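Side-chain contacts in WbbM protein (Klebsiella pneumoniae, PDB 6U4B), which is a trimeric, bifunctional glycosyltransferase that polymerises O-antigen and binds magnesium: residues Ser73-Asn76 against Pro77-Glu81; Ala185-Ala188 against Ile189-Leu193; Val224-Ser227 against Glu228-Ser232; Glu250-Val253 against Ile254-Ala258; Tyr265-Lys268 against Leu269-Asp272. All coordinates share one frame; numbering follows the deposited sequence.

Interaction 1 of 5, residues Ser73-Asn76 against Pro77-Glu81; sequences SFKN and PFYCE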
loop_
_atom_site.group_PDB
_atom_site.type_symbol
_atom_site.label_atom_id
_atom_site.label_comp_id
_atom_site.label_asym_id
_atom_site.label_seq_id
_atom_site.Cartn_x
_atom_site.Cartn_y
_atom_site.Cartn_z
ATOM N N SER A 73 -21.109 3.664 29.608
ATOM C CA SER A 73 -21.619 2.525 28.851
ATOM C C SER A 73 -20.680 1.326 28.924
ATOM O O SER A 73 -21.135 0.180 29.024
ATOM C CB SER A 73 -21.854 2.931 27.397
ATOM O OG SER A 73 -22.356 1.846 26.635
ATOM N N PHE A 74 -19.367 1.563 28.883
ATOM C CA PHE A 74 -18.427 0.448 28.909
ATOM C C PHE A 74 -18.471 -0.322 30.225
ATOM O O PHE A 74 -18.033 -1.476 30.265
ATOM C CB PHE A 74 -17.001 0.941 28.624
ATOM C CG PHE A 74 -16.357 1.667 29.776
ATOM C CD1 PHE A 74 -16.564 3.024 29.965
ATOM C CD2 PHE A 74 -15.530 0.992 30.662
ATOM C CE1 PHE A 74 -15.969 3.692 31.026
ATOM C CE2 PHE A 74 -14.931 1.654 31.723
ATOM C CZ PHE A 74 -15.149 3.006 31.904
ATOM N N LYS A 75 -18.999 0.278 31.293
ATOM C CA LYS A 75 -19.123 -0.405 32.576
ATOM C C LYS A 75 -20.389 -1.256 32.680
ATOM O O LYS A 75 -20.666 -1.796 33.759
ATOM C CB LYS A 75 -19.100 0.609 33.724
ATOM C CG LYS A 75 -17.881 1.523 33.767
ATOM C CD LYS A 75 -17.790 2.185 35.134
ATOM C CE LYS A 75 -17.120 3.544 35.087
ATOM N NZ LYS A 75 -17.141 4.187 36.441
ATOM N N ASN A 76 -21.149 -1.386 31.593
ATOM C CA ASN A 76 -22.382 -2.173 31.626
ATOM C C ASN A 76 -22.194 -3.618 32.082
ATOM O O ASN A 76 -23.109 -4.144 32.738
ATOM C CB ASN A 76 -23.048 -2.130 30.245
ATOM C CG ASN A 76 -24.373 -2.878 30.211
ATOM O OD1 ASN A 76 -25.406 -2.360 30.644
ATOM N ND2 ASN A 76 -24.347 -4.100 29.690
ATOM N N PRO A 77 -21.094 -4.316 31.770
ATOM C CA PRO A 77 -20.914 -5.663 32.340
ATOM C C PRO A 77 -20.937 -5.694 33.856
ATOM O O PRO A 77 -21.167 -6.764 34.434
ATOM C CB PRO A 77 -19.543 -6.092 31.800
ATOM C CG PRO A 77 -19.415 -5.364 30.519
ATOM C CD PRO A 77 -20.074 -4.031 30.742
ATOM N N PHE A 78 -20.710 -4.563 34.517
ATOM C CA PHE A 78 -20.629 -4.497 35.971
ATOM C C PHE A 78 -21.738 -3.665 36.590
ATOM O O PHE A 78 -22.240 -4.016 37.658
ATOM C CB PHE A 78 -19.261 -3.928 36.390
ATOM C CG PHE A 78 -18.122 -4.391 35.520
ATOM C CD1 PHE A 78 -17.412 -5.539 35.834
ATOM C CD2 PHE A 78 -17.770 -3.685 34.379
ATOM C CE1 PHE A 78 -16.371 -5.973 35.030
ATOM C CE2 PHE A 78 -16.733 -4.114 33.570
ATOM C CZ PHE A 78 -16.032 -5.259 33.898
ATOM N N TYR A 79 -22.141 -2.574 35.942
ATOM C CA TYR A 79 -23.206 -1.726 36.457
ATOM C C TYR A 79 -24.592 -2.158 35.999
ATOM O O TYR A 79 -25.584 -1.725 36.596
ATOM C CB TYR A 79 -22.968 -0.272 36.036
ATOM C CG TYR A 79 -21.999 0.479 36.920
ATOM C CD1 TYR A 79 -20.649 0.141 36.957
ATOM C CD2 TYR A 79 -22.433 1.536 37.711
ATOM C CE1 TYR A 79 -19.759 0.830 37.764
ATOM C CE2 TYR A 79 -21.551 2.232 38.520
ATOM C CZ TYR A 79 -20.216 1.874 38.541
ATOM O OH TYR A 79 -19.337 2.563 39.343
ATOM N N CYS A 80 -24.682 -2.985 34.964
ATOM C CA CYS A 80 -25.957 -3.458 34.395
ATOM C C CYS A 80 -26.773 -2.224 34.002
ATOM O O CYS A 80 -26.207 -1.264 33.456
ATOM C CB CYS A 80 -26.642 -4.403 35.365
ATOM S SG CYS A 80 -25.882 -6.038 35.462
ATOM N N GLU A 81 -28.082 -2.204 34.281
ATOM C CA GLU A 81 -28.945 -1.110 33.849
ATOM C C GLU A 81 -28.621 0.225 34.506
ATOM O O GLU A 81 -29.241 1.231 34.145
ATOM C CB GLU A 81 -30.409 -1.453 34.120
ATOM C CG GLU A 81 -31.077 -2.247 33.022
ATOM C CD GLU A 81 -31.248 -3.706 33.374
ATOM O OE1 GLU A 81 -30.370 -4.261 34.067
ATOM O OE2 GLU A 81 -32.271 -4.293 32.963
#
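Lys-75 O takes two backbone N-H groups, Tyr-79 N at 2.7 Å along a nearly straight bond (169°) and Phe-78 N at 2.9 Å, the second donor standing well above the carbonyl plane, while Cys-80 N reaches Asn-76 O one step further on. Lys-75 sits at the N-cap position and its carbonyl opens the short helix 76-79; Pro-77, which has no N-H to give, occupies the first turn, and its CD lies 3.3 Å from Phe-74 O. The main side-chain pair is Lys-75 and Tyr-79, which run alongside each other in the same direction. Four residues apart and both with CG anti to the carbonyl carbon, they project from the same side, as two contacts confirm: Lys-75 CB rests 3.6 Å from Tyr-79 CD1, and Lys-75 CD lies equally close to Tyr-79 CE1, so the extended aliphatic chain runs along the ring from CD1 to CE1. Their polar ends meet a shared acceptor: Glu-238 OE1 forms a salt bridge with Lys-75 NZ and a hydrogen bond with Tyr-79 OH, which fixes both tips on helix 220-240. Phe-78 turns its ring edge to Lys-75 O, with CD2 at 3.5 Å. Met-547 and Phe-543 of a neighbouring subunit pack on Lys-75 and Tyr-79, placing the turn at a trimer contact. Cys-80, with positive phi (57°), then breaks the helical path before helix 82-91. The arrangement is that of a single-turn helix with a proline in its first turn, here within the DUF4422 region.

Interaction 2 of 5, residues Ala185-Ala188 against Ile189-Leu193; sequences AAIA and IVEKL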
loop_
_atom_site.group_PDB
_atom_site.type_symbol
_atom_site.label_atom_id
_atom_site.label_comp_id
_atom_site.label_asym_id
_atom_site.label_seq_id
_atom_site.Cartn_x
_atom_site.Cartn_y
_atom_site.Cartn_z
ATOM N N ALA A 185 -18.340 -3.419 52.151
ATOM C CA ALA A 185 -17.587 -2.237 51.745
ATOM C C ALA A 185 -18.519 -1.094 51.365
ATOM O O ALA A 185 -18.239 0.073 51.666
ATOM C CB ALA A 185 -16.660 -2.584 50.581
ATOM N N ALA A 186 -19.634 -1.411 50.699
ATOM C CA ALA A 186 -20.593 -0.375 50.331
ATOM C C ALA A 186 -21.296 0.189 51.560
ATOM O O ALA A 186 -21.579 1.392 51.619
ATOM C CB ALA A 186 -21.609 -0.930 49.334
ATOM N N ILE A 187 -21.581 -0.661 52.550
ATOM C CA ILE A 187 -22.237 -0.196 53.771
ATOM C C ILE A 187 -21.347 0.795 54.510
ATOM O O ILE A 187 -21.816 1.840 54.981
ATOM C CB ILE A 187 -22.619 -1.393 54.664
ATOM C CG1 ILE A 187 -23.747 -2.198 54.022
ATOM C CG2 ILE A 187 -23.024 -0.926 56.059
ATOM C CD1 ILE A 187 -24.974 -1.372 53.695
ATOM N N ALA A 188 -20.051 0.492 54.615
ATOM C CA ALA A 188 -19.133 1.395 55.302
ATOM C C ALA A 188 -19.069 2.753 54.619
ATOM O O ALA A 188 -18.915 3.779 55.290
ATOM C CB ALA A 188 -17.739 0.770 55.380
ATOM N N ILE A 189 -19.200 2.783 53.292
ATOM C CA ILE A 189 -19.133 4.047 52.568
ATOM C C ILE A 189 -20.364 4.899 52.852
ATOM O O ILE A 189 -20.256 6.113 53.064
ATOM C CB ILE A 189 -18.955 3.777 51.063
ATOM C CG1 ILE A 189 -17.596 3.125 50.808
ATOM C CG2 ILE A 189 -19.097 5.063 50.264
ATOM C CD1 ILE A 189 -17.423 2.622 49.404
ATOM N N VAL A 190 -21.549 4.283 52.862
ATOM C CA VAL A 190 -22.762 5.015 53.216
ATOM C C VAL A 190 -22.652 5.568 54.629
ATOM O O VAL A 190 -23.051 6.707 54.898
ATOM C CB VAL A 190 -23.998 4.110 53.064
ATOM C CG1 VAL A 190 -25.272 4.907 53.324
ATOM C CG2 VAL A 190 -24.029 3.475 51.685
ATOM N N GLU A 191 -22.099 4.774 55.550
ATOM C CA GLU A 191 -21.937 5.227 56.928
ATOM C C GLU A 191 -21.008 6.432 57.013
ATOM O O GLU A 191 -21.311 7.411 57.704
ATOM C CB GLU A 191 -21.408 4.086 57.797
ATOM C CG GLU A 191 -22.377 2.932 57.990
ATOM C CD GLU A 191 -23.365 3.190 59.103
ATOM O OE1 GLU A 191 -23.358 4.310 59.657
ATOM O OE2 GLU A 191 -24.143 2.272 59.431
ATOM N N LYS A 192 -19.873 6.381 56.314
ATOM C CA LYS A 192 -18.916 7.482 56.372
ATOM C C LYS A 192 -19.444 8.717 55.655
ATOM O O LYS A 192 -19.432 9.820 56.210
ATOM C CB LYS A 192 -17.579 7.053 55.772
ATOM C CG LYS A 192 -16.601 8.205 55.601
ATOM C CD LYS A 192 -15.440 7.846 54.689
ATOM C CE LYS A 192 -14.506 6.840 55.338
ATOM N NZ LYS A 192 -13.328 6.557 54.467
ATOM N N LEU A 193 -19.908 8.552 54.417
ATOM C CA LEU A 193 -20.339 9.695 53.621
ATOM C C LEU A 193 -21.670 10.262 54.090
ATOM O O LEU A 193 -21.870 11.481 54.033
ATOM C CB LEU A 193 -20.426 9.303 52.143
ATOM C CG LEU A 193 -19.092 8.932 51.481
ATOM C CD1 LEU A 193 -19.274 8.705 49.990
ATOM C CD2 LEU A 193 -18.050 10.009 51.745
#
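In Ile-189 the first torsion sets CG1 anti to the carbonyl carbon (chi1 -66°), which swings this branch back along the helix until CG1 is 3.2 Å from Ala-185 O. Val-190 uses the branch in the equivalent position: with chi1 -175° CG2 lies beside the backbone N, and that methyl is 3.2 Å from Ala-186 O. Glu-191 repeats the theme with CG the same distance from Ile-187 O, after which a bend at chi2 (-84°) carries the carboxylate away from the preceding turn. Thus three successive side chains lay a carbon against the carbonyl oxygen one turn earlier. Side chain meets side chain more sparingly, Ile-187 CG2 approaching Glu-191 CG at 4.4 Å. This is an ordinary alpha-helical i to i+4 turn of helix 180-193 in the DUF4422 region, its register held through Val-190 N to Ala-186 O at 3.1 Å and Glu-191 N to Ile-187 O at 3.0 Å, whereas the bond from Ile-189 N to Ala-185 O is weak. Beyond the two segments, Val-190 packs on Ile-201, Ile-233 and Leu-261, one residue from each of helices 198-206, 220-240 and 253-272, and Ala-186 on Leu-237 and Ile-257. The chemistry is therefore almost wholly that of main-chain hydrogen bonds and aliphatic contact: no side-chain polar bond joins the two segments, and what Ile-187 and Val-190 offer neighbouring helices is hydrocarbon surface.

Interaction 3 of 5, residues Val224-Ser227 against Glu228-Ser232; sequences VDYS and EWLFS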
loop_
_atom_site.group_PDB
_atom_site.type_symbol
_atom_site.label_atom_id
_atom_site.label_comp_id
_atom_site.label_asym_id
_atom_site.label_seq_id
_atom_site.Cartn_x
_atom_site.Cartn_y
_atom_site.Cartn_z
ATOM N N VAL A 224 -33.196 12.907 40.895
ATOM C CA VAL A 224 -31.906 13.592 40.917
ATOM C C VAL A 224 -31.202 13.372 42.249
ATOM O O VAL A 224 -29.999 13.086 42.290
ATOM C CB VAL A 224 -32.089 15.091 40.615
ATOM C CG1 VAL A 224 -30.830 15.866 40.981
ATOM C CG2 VAL A 224 -32.420 15.294 39.154
ATOM N N ASP A 225 -31.935 13.502 43.358
ATOM C CA ASP A 225 -31.333 13.310 44.673
ATOM C C ASP A 225 -30.814 11.887 44.838
ATOM O O ASP A 225 -29.693 11.672 45.317
ATOM C CB ASP A 225 -32.344 13.645 45.767
ATOM C CG ASP A 225 -31.753 13.523 47.157
ATOM O OD1 ASP A 225 -31.023 14.446 47.575
ATOM O OD2 ASP A 225 -32.009 12.500 47.829
ATOM N N TYR A 226 -31.619 10.899 44.442
ATOM C CA TYR A 226 -31.181 9.510 44.530
ATOM C C TYR A 226 -29.984 9.249 43.623
ATOM O O TYR A 226 -29.082 8.480 43.979
ATOM C CB TYR A 226 -32.342 8.576 44.184
ATOM C CG TYR A 226 -31.954 7.120 44.075
ATOM C CD1 TYR A 226 -32.192 6.404 42.908
ATOM C CD2 TYR A 226 -31.342 6.462 45.136
ATOM C CE1 TYR A 226 -31.838 5.070 42.800
ATOM C CE2 TYR A 226 -30.983 5.129 45.040
ATOM C CZ TYR A 226 -31.232 4.439 43.868
ATOM O OH TYR A 226 -30.877 3.112 43.764
ATOM N N SER A 227 -29.953 9.885 42.449
ATOM C CA SER A 227 -28.835 9.694 41.529
ATOM C C SER A 227 -27.536 10.225 42.124
ATOM O O SER A 227 -26.514 9.528 42.130
ATOM C CB SER A 227 -29.132 10.375 40.192
ATOM O OG SER A 227 -30.301 9.839 39.595
ATOM N N GLU A 228 -27.555 11.463 42.625
ATOM C CA GLU A 228 -26.359 12.027 43.247
ATOM C C GLU A 228 -25.914 11.185 44.434
ATOM O O GLU A 228 -24.714 10.983 44.648
ATOM C CB GLU A 228 -26.623 13.470 43.680
ATOM C CG GLU A 228 -26.820 14.448 42.533
ATOM C CD GLU A 228 -27.314 15.803 43.006
ATOM O OE1 GLU A 228 -27.754 15.905 44.171
ATOM O OE2 GLU A 228 -27.264 16.767 42.212
ATOM N N TRP A 229 -26.874 10.674 45.206
ATOM C CA TRP A 229 -26.551 9.862 46.372
ATOM C C TRP A 229 -25.994 8.504 45.960
ATOM O O TRP A 229 -24.946 8.076 46.460
ATOM C CB TRP A 229 -27.802 9.704 47.239
ATOM C CG TRP A 229 -27.642 8.828 48.448
ATOM C CD1 TRP A 229 -27.217 9.211 49.688
ATOM C CD2 TRP A 229 -27.938 7.430 48.539
ATOM N NE1 TRP A 229 -27.217 8.135 50.542
ATOM C CE2 TRP A 229 -27.657 7.029 49.860
ATOM C CE3 TRP A 229 -28.408 6.475 47.629
ATOM C CZ2 TRP A 229 -27.830 5.715 50.296
ATOM C CZ3 TRP A 229 -28.577 5.173 48.062
ATOM C CH2 TRP A 229 -28.288 4.804 49.384
ATOM N N LEU A 230 -26.676 7.816 45.040
ATOM C CA LEU A 230 -26.271 6.461 44.673
ATOM C C LEU A 230 -24.886 6.445 44.037
ATOM O O LEU A 230 -24.026 5.642 44.415
ATOM C CB LEU A 230 -27.296 5.843 43.722
ATOM C CG LEU A 230 -26.921 4.480 43.135
ATOM C CD1 LEU A 230 -26.924 3.403 44.211
ATOM C CD2 LEU A 230 -27.844 4.100 41.982
ATOM N N PHE A 231 -24.648 7.329 43.067
ATOM C CA PHE A 231 -23.398 7.262 42.322
ATOM C C PHE A 231 -22.222 7.859 43.080
ATOM O O PHE A 231 -21.077 7.519 42.770
ATOM C CB PHE A 231 -23.565 7.929 40.955
ATOM C CG PHE A 231 -24.338 7.092 39.979
ATOM C CD1 PHE A 231 -23.733 6.026 39.338
ATOM C CD2 PHE A 231 -25.677 7.346 39.728
ATOM C CE1 PHE A 231 -24.439 5.239 38.451
ATOM C CE2 PHE A 231 -26.392 6.561 38.840
ATOM C CZ PHE A 231 -25.772 5.506 38.201
ATOM N N SER A 232 -22.467 8.725 44.067
ATOM C CA SER A 232 -21.384 9.130 44.958
ATOM C C SER A 232 -20.872 7.938 45.756
ATOM O O SER A 232 -19.665 7.809 45.996
ATOM C CB SER A 232 -21.852 10.241 45.897
ATOM O OG SER A 232 -22.753 9.741 46.870
#
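Tyr-226 meets two partners on the same side of its ring plane, each in its own way. Leu-230, one turn on, runs alongside it in the same direction: CB stands over one face, 4.0 Å above the plane and offset toward the rim, while CD2 continues to the phenol end, 3.9 Å from CZ and 3.7 Å from OH. Trp-229 instead slants across the tyrosine, its CE3 being 3.9 Å from Tyr-226 CD2. With CG anti to the backbone N (chi1 173°), the Tyr-226 ring lies along the next turn, where Leu-230 runs beside it. This is the inward side of helix 220-240 in the DUF4422 region: Leu-230 also packs on Ala-258 and Leu-261 of helix 253-272, and Trp-229 stacks on Tyr-197. Phe-231 faces another neighbour, helix 82-91, where its ring meets His-85 edge-to-face; toward its own helix it brings an edge, with CD2 3.4 Å from Ser-227 O. Ser-227 OG is hydrogen-bonded to Phe-223 O and to His-85 NE2. On the exposed flank, Val-224 and Glu-228 point the same way, CG1 of the valine lying 3.9 Å from OE2 of the glutamate.

Interaction 4 of 5, residues Glu250-Val253 against Ile254-Ala258; sequences EKRV and IGHIA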
loop_
_atom_site.group_PDB
_atom_site.type_symbol
_atom_site.label_atom_id
_atom_site.label_comp_id
_atom_site.label_asym_id
_atom_site.label_seq_id
_atom_site.Cartn_x
_atom_site.Cartn_y
_atom_site.Cartn_z
ATOM N N GLU A 250 -20.823 -12.842 38.765
ATOM C CA GLU A 250 -20.184 -12.145 39.876
ATOM C C GLU A 250 -19.807 -10.717 39.503
ATOM O O GLU A 250 -19.848 -9.819 40.354
ATOM C CB GLU A 250 -18.940 -12.909 40.332
ATOM C CG GLU A 250 -19.213 -14.273 40.954
ATOM C CD GLU A 250 -17.930 -15.022 41.272
ATOM O OE1 GLU A 250 -17.081 -15.146 40.365
ATOM O OE2 GLU A 250 -17.763 -15.476 42.424
ATOM N N LYS A 251 -19.443 -10.487 38.236
ATOM C CA LYS A 251 -18.993 -9.171 37.796
ATOM C C LYS A 251 -20.080 -8.109 37.912
ATOM O O LYS A 251 -19.757 -6.918 37.988
ATOM C CB LYS A 251 -18.491 -9.240 36.352
ATOM C CG LYS A 251 -17.069 -9.760 36.208
ATOM C CD LYS A 251 -16.882 -10.491 34.886
ATOM C CE LYS A 251 -15.803 -9.859 34.034
ATOM N NZ LYS A 251 -15.557 -10.673 32.812
ATOM N N ARG A 252 -21.352 -8.505 37.930
ATOM C CA ARG A 252 -22.462 -7.590 38.136
ATOM C C ARG A 252 -22.584 -7.116 39.596
ATOM O O ARG A 252 -23.676 -6.690 39.994
ATOM C CB ARG A 252 -23.765 -8.255 37.679
ATOM C CG ARG A 252 -23.720 -8.781 36.251
ATOM C CD ARG A 252 -24.773 -9.851 36.029
ATOM N NE ARG A 252 -26.126 -9.308 36.078
ATOM C CZ ARG A 252 -27.177 -9.988 36.521
ATOM N NH1 ARG A 252 -28.380 -9.428 36.532
ATOM N NH2 ARG A 252 -27.018 -11.227 36.966
ATOM N N VAL A 253 -21.488 -7.168 40.362
ATOM C CA VAL A 253 -21.527 -6.845 41.785
ATOM C C VAL A 253 -22.069 -5.441 42.014
ATOM O O VAL A 253 -22.839 -5.205 42.954
ATOM C CB VAL A 253 -20.126 -7.015 42.395
ATOM C CG1 VAL A 253 -19.094 -6.337 41.529
ATOM C CG2 VAL A 253 -20.081 -6.445 43.817
ATOM N N ILE A 254 -21.696 -4.494 41.149
ATOM C CA ILE A 254 -22.138 -3.112 41.315
ATOM C C ILE A 254 -23.655 -3.025 41.202
ATOM O O ILE A 254 -24.325 -2.416 42.043
ATOM C CB ILE A 254 -21.447 -2.203 40.286
ATOM C CG1 ILE A 254 -19.929 -2.386 40.344
ATOM C CG2 ILE A 254 -21.815 -0.744 40.532
ATOM C CD1 ILE A 254 -19.296 -1.857 41.613
ATOM N N GLY A 255 -24.216 -3.636 40.156
ATOM C CA GLY A 255 -25.661 -3.617 39.989
ATOM C C GLY A 255 -26.386 -4.320 41.119
ATOM O O GLY A 255 -27.430 -3.854 41.584
ATOM N N HIS A 256 -25.843 -5.450 41.578
ATOM C CA HIS A 256 -26.454 -6.170 42.691
ATOM C C HIS A 256 -26.443 -5.330 43.962
ATOM O O HIS A 256 -27.428 -5.311 44.711
ATOM C CB HIS A 256 -25.729 -7.496 42.917
ATOM C CG HIS A 256 -25.845 -8.449 41.768
ATOM N ND1 HIS A 256 -26.987 -8.559 41.004
ATOM C CD2 HIS A 256 -24.960 -9.336 41.252
ATOM C CE1 HIS A 256 -26.803 -9.475 40.070
ATOM N NE2 HIS A 256 -25.581 -9.961 40.199
ATOM N N ILE A 257 -25.342 -4.622 44.219
ATOM C CA ILE A 257 -25.245 -3.807 45.426
ATOM C C ILE A 257 -26.221 -2.638 45.360
ATOM O O ILE A 257 -26.851 -2.277 46.361
ATOM C CB ILE A 257 -23.792 -3.339 45.633
ATOM C CG1 ILE A 257 -22.931 -4.507 46.118
ATOM C CG2 ILE A 257 -23.727 -2.180 46.614
ATOM C CD1 ILE A 257 -21.470 -4.156 46.332
ATOM N N ALA A 258 -26.379 -2.044 44.174
ATOM C CA ALA A 258 -27.302 -0.929 44.002
ATOM C C ALA A 258 -28.744 -1.314 44.303
ATOM O O ALA A 258 -29.543 -0.437 44.653
ATOM C CB ALA A 258 -27.201 -0.378 42.579
#
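Arg-252 O accepts one hydrogen bond across the contact, from His-256 N at 3.0 Å and almost straight (166°), and is covered by the imidazole face of the same residue, 3.1 Å off the ring plane and toward the rim. Arg-252 is the N-cap residue of helix 253-272, so this carbonyl belongs to the first turn of a long helix of the DUF4422 region. His-256 CG lies anti to its own carbonyl carbon, an orientation that folds the ring back over the helix start. There it also meets the arginine side chain. A bend at chi3 (68°) brings the guanidinium round until His-256 CE1 sits over its centre, 3.5 Å above the plane; the two flat groups stand 74° apart, with NH2 in the plane of the imidazole at its edge. The guanidinium thus offers a face and the imidazole a rim, quite unlike a parallel stack. Val-253 and Ile-257 form a separate, apolar part of the contact, side by side and pointing the same way, and the hydrogen bond from Ile-257 N to Val-253 O, 2.9 Å, ties their backbones. Both touch Tyr-172 of helix 168-173 and Asp-182 of helix 180-193, while Ile-254 packs on Leu-234 and Leu-237 of helix 220-240 and on Phe-543 of a neighbouring subunit. Gly-255 N makes a probable backbone hydrogen bond to Phe-78 O. Within the apolar pair, the closest side-chain approach is 3.7 Å, between Val-253 CG2 and Ile-257 CD1.

Interaction 5 of 5, residues Tyr265-Lys268 against Leu269-Asp272; sequences YIIK and LQQD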
loop_
_atom_site.group_PDB
_atom_site.type_symbol
_atom_site.label_atom_id
_atom_site.label_comp_id
_atom_site.label_asym_id
_atom_site.label_seq_id
_atom_site.Cartn_x
_atom_site.Cartn_y
_atom_site.Cartn_z
ATOM N N TYR A 265 -32.054 3.769 50.607
ATOM C CA TYR A 265 -32.428 5.145 50.303
ATOM C C TYR A 265 -33.918 5.382 50.518
ATOM O O TYR A 265 -34.311 6.407 51.086
ATOM C CB TYR A 265 -32.031 5.486 48.865
ATOM C CG TYR A 265 -32.461 6.865 48.419
ATOM C CD1 TYR A 265 -31.690 7.983 48.709
ATOM C CD2 TYR A 265 -33.637 7.049 47.705
ATOM C CE1 TYR A 265 -32.081 9.246 48.304
ATOM C CE2 TYR A 265 -34.036 8.306 47.296
ATOM C CZ TYR A 265 -33.256 9.400 47.597
ATOM O OH TYR A 265 -33.655 10.652 47.186
ATOM N N ILE A 266 -34.762 4.450 50.067
ATOM C CA ILE A 266 -36.205 4.616 50.219
ATOM C C ILE A 266 -36.597 4.589 51.690
ATOM O O ILE A 266 -37.408 5.405 52.143
ATOM C CB ILE A 266 -36.956 3.539 49.415
ATOM C CG1 ILE A 266 -36.811 3.790 47.914
ATOM C CG2 ILE A 266 -38.429 3.497 49.810
ATOM C CD1 ILE A 266 -37.508 2.761 47.055
ATOM N N ILE A 267 -36.026 3.658 52.459
ATOM C CA ILE A 267 -36.366 3.544 53.875
ATOM C C ILE A 267 -36.009 4.827 54.613
ATOM O O ILE A 267 -36.742 5.272 55.505
ATOM C CB ILE A 267 -35.667 2.314 54.486
ATOM C CG1 ILE A 267 -36.290 1.026 53.937
ATOM C CG2 ILE A 267 -35.739 2.344 56.009
ATOM C CD1 ILE A 267 -35.580 -0.229 54.377
ATOM N N LYS A 268 -34.893 5.454 54.239
ATOM C CA LYS A 268 -34.511 6.725 54.845
ATOM C C LYS A 268 -35.535 7.813 54.543
ATOM O O LYS A 268 -35.854 8.634 55.412
ATOM C CB LYS A 268 -33.123 7.133 54.350
ATOM C CG LYS A 268 -32.745 8.582 54.604
ATOM C CD LYS A 268 -32.548 8.865 56.080
ATOM C CE LYS A 268 -31.813 10.179 56.277
ATOM N NZ LYS A 268 -32.381 11.261 55.427
ATOM N N LEU A 269 -36.064 7.835 53.318
ATOM C CA LEU A 269 -37.067 8.835 52.965
ATOM C C LEU A 269 -38.362 8.619 53.739
ATOM O O LEU A 269 -39.021 9.587 54.140
ATOM C CB LEU A 269 -37.329 8.806 51.460
ATOM C CG LEU A 269 -36.657 9.883 50.607
ATOM C CD1 LEU A 269 -35.181 10.015 50.954
ATOM C CD2 LEU A 269 -36.837 9.571 49.128
ATOM N N GLN A 270 -38.740 7.358 53.962
ATOM C CA GLN A 270 -39.945 7.072 54.733
ATOM C C GLN A 270 -39.762 7.399 56.209
ATOM O O GLN A 270 -40.721 7.796 56.880
ATOM C CB GLN A 270 -40.341 5.606 54.554
ATOM C CG GLN A 270 -40.671 5.241 53.115
ATOM C CD GLN A 270 -40.708 3.744 52.878
ATOM O OE1 GLN A 270 -39.812 3.013 53.303
ATOM N NE2 GLN A 270 -41.748 3.280 52.195
ATOM N N GLN A 271 -38.543 7.244 56.732
ATOM C CA GLN A 271 -38.300 7.553 58.137
ATOM C C GLN A 271 -38.250 9.054 58.388
ATOM O O GLN A 271 -38.601 9.508 59.483
ATOM C CB GLN A 271 -37.002 6.893 58.605
ATOM C CG GLN A 271 -37.083 5.381 58.717
ATOM C CD GLN A 271 -35.732 4.739 58.966
ATOM O OE1 GLN A 271 -34.686 5.364 58.773
ATOM N NE2 GLN A 271 -35.747 3.482 59.396
ATOM N N ASP A 272 -37.826 9.838 57.394
ATOM C CA ASP A 272 -37.734 11.281 57.592
ATOM C C ASP A 272 -39.112 11.931 57.635
ATOM O O ASP A 272 -39.366 12.801 58.476
ATOM C CB ASP A 272 -36.878 11.910 56.495
ATOM C CG ASP A 272 -35.395 11.685 56.713
ATOM O OD1 ASP A 272 -34.983 11.510 57.883
ATOM O OD2 ASP A 272 -34.636 11.692 55.720
#
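Tyr-265 and Leu-269 make the close-packed half of this contact. Leu-269 CD1 stands over the face of the phenol ring, 4.2 Å from its centroid and 21° off the normal, a CH-pi contact, and CD2 reaches the rim at 3.6 Å from Tyr-265 CE2. Leu-269 chi1 is -101°, displaced from the usual staggered value, and with this torsion both methyls come against the ring. The tyrosine is fixed at its far end as well: its OH is hydrogen-bonded to Asp-225 OD2 of helix 220-240, and its ring meets those of Tyr-226 and Trp-229. Ile-222 of the same helix touches both Tyr-265 and Leu-269. A second flank is also covered: Gln-271 extends alongside Ile-267, with NE2 3.6 Å from the CG2 methyl, and both pack on helix 198-206, where Gln-271 has a weak hydrogen bond to Thr-203. The solvent side lies at Gln-270 and Asp-272. Gln-270 slants across Ile-266, its OE1 lying 3.8 Å from CG2. Near the end of the helix Lys-268 bends at chi2 and chi4 to turn its amine toward the carboxylate of Asp-272, one turn on. A salt bridge is modelled there, but the separation is implausibly short, so its exact geometry is doubtful. Lys-268 also has a cation-pi partner in Tyr-197. Backbone bonds such as Gln-270 N to Ile-266 O, 3.0 Å, run throughout. The arrangement is that of a helix's last turns packed on two sides: helix 253-272 closes in the DUF4422 region between helices 220-240 and 198-206, with an i to i+4 aromatic-aliphatic pair against the former.

All five contacts fall in the DUF4422 region, in series along the chain, each a local turn of helix rather than a long-range pairing. Interactions 4 and 5 occupy opposite ends of helix 253-272, their centres about 22 Å apart; interaction 3 lies on helix 220-240, which precedes it, and touches both. Interaction 2, on helix 180-193, meets interactions 3 and 4, with centres about 14 and 16 Å away. Interaction 1 is nearest to interaction 4, about 9 Å between centres, where the two touch through a probable backbone hydrogen bond, and it also packs on interaction 3 through Tyr-79 and Phe-231. The five thus map a helical cluster, with interactions 1 and 4 reaching another subunit, away from the magnesium site.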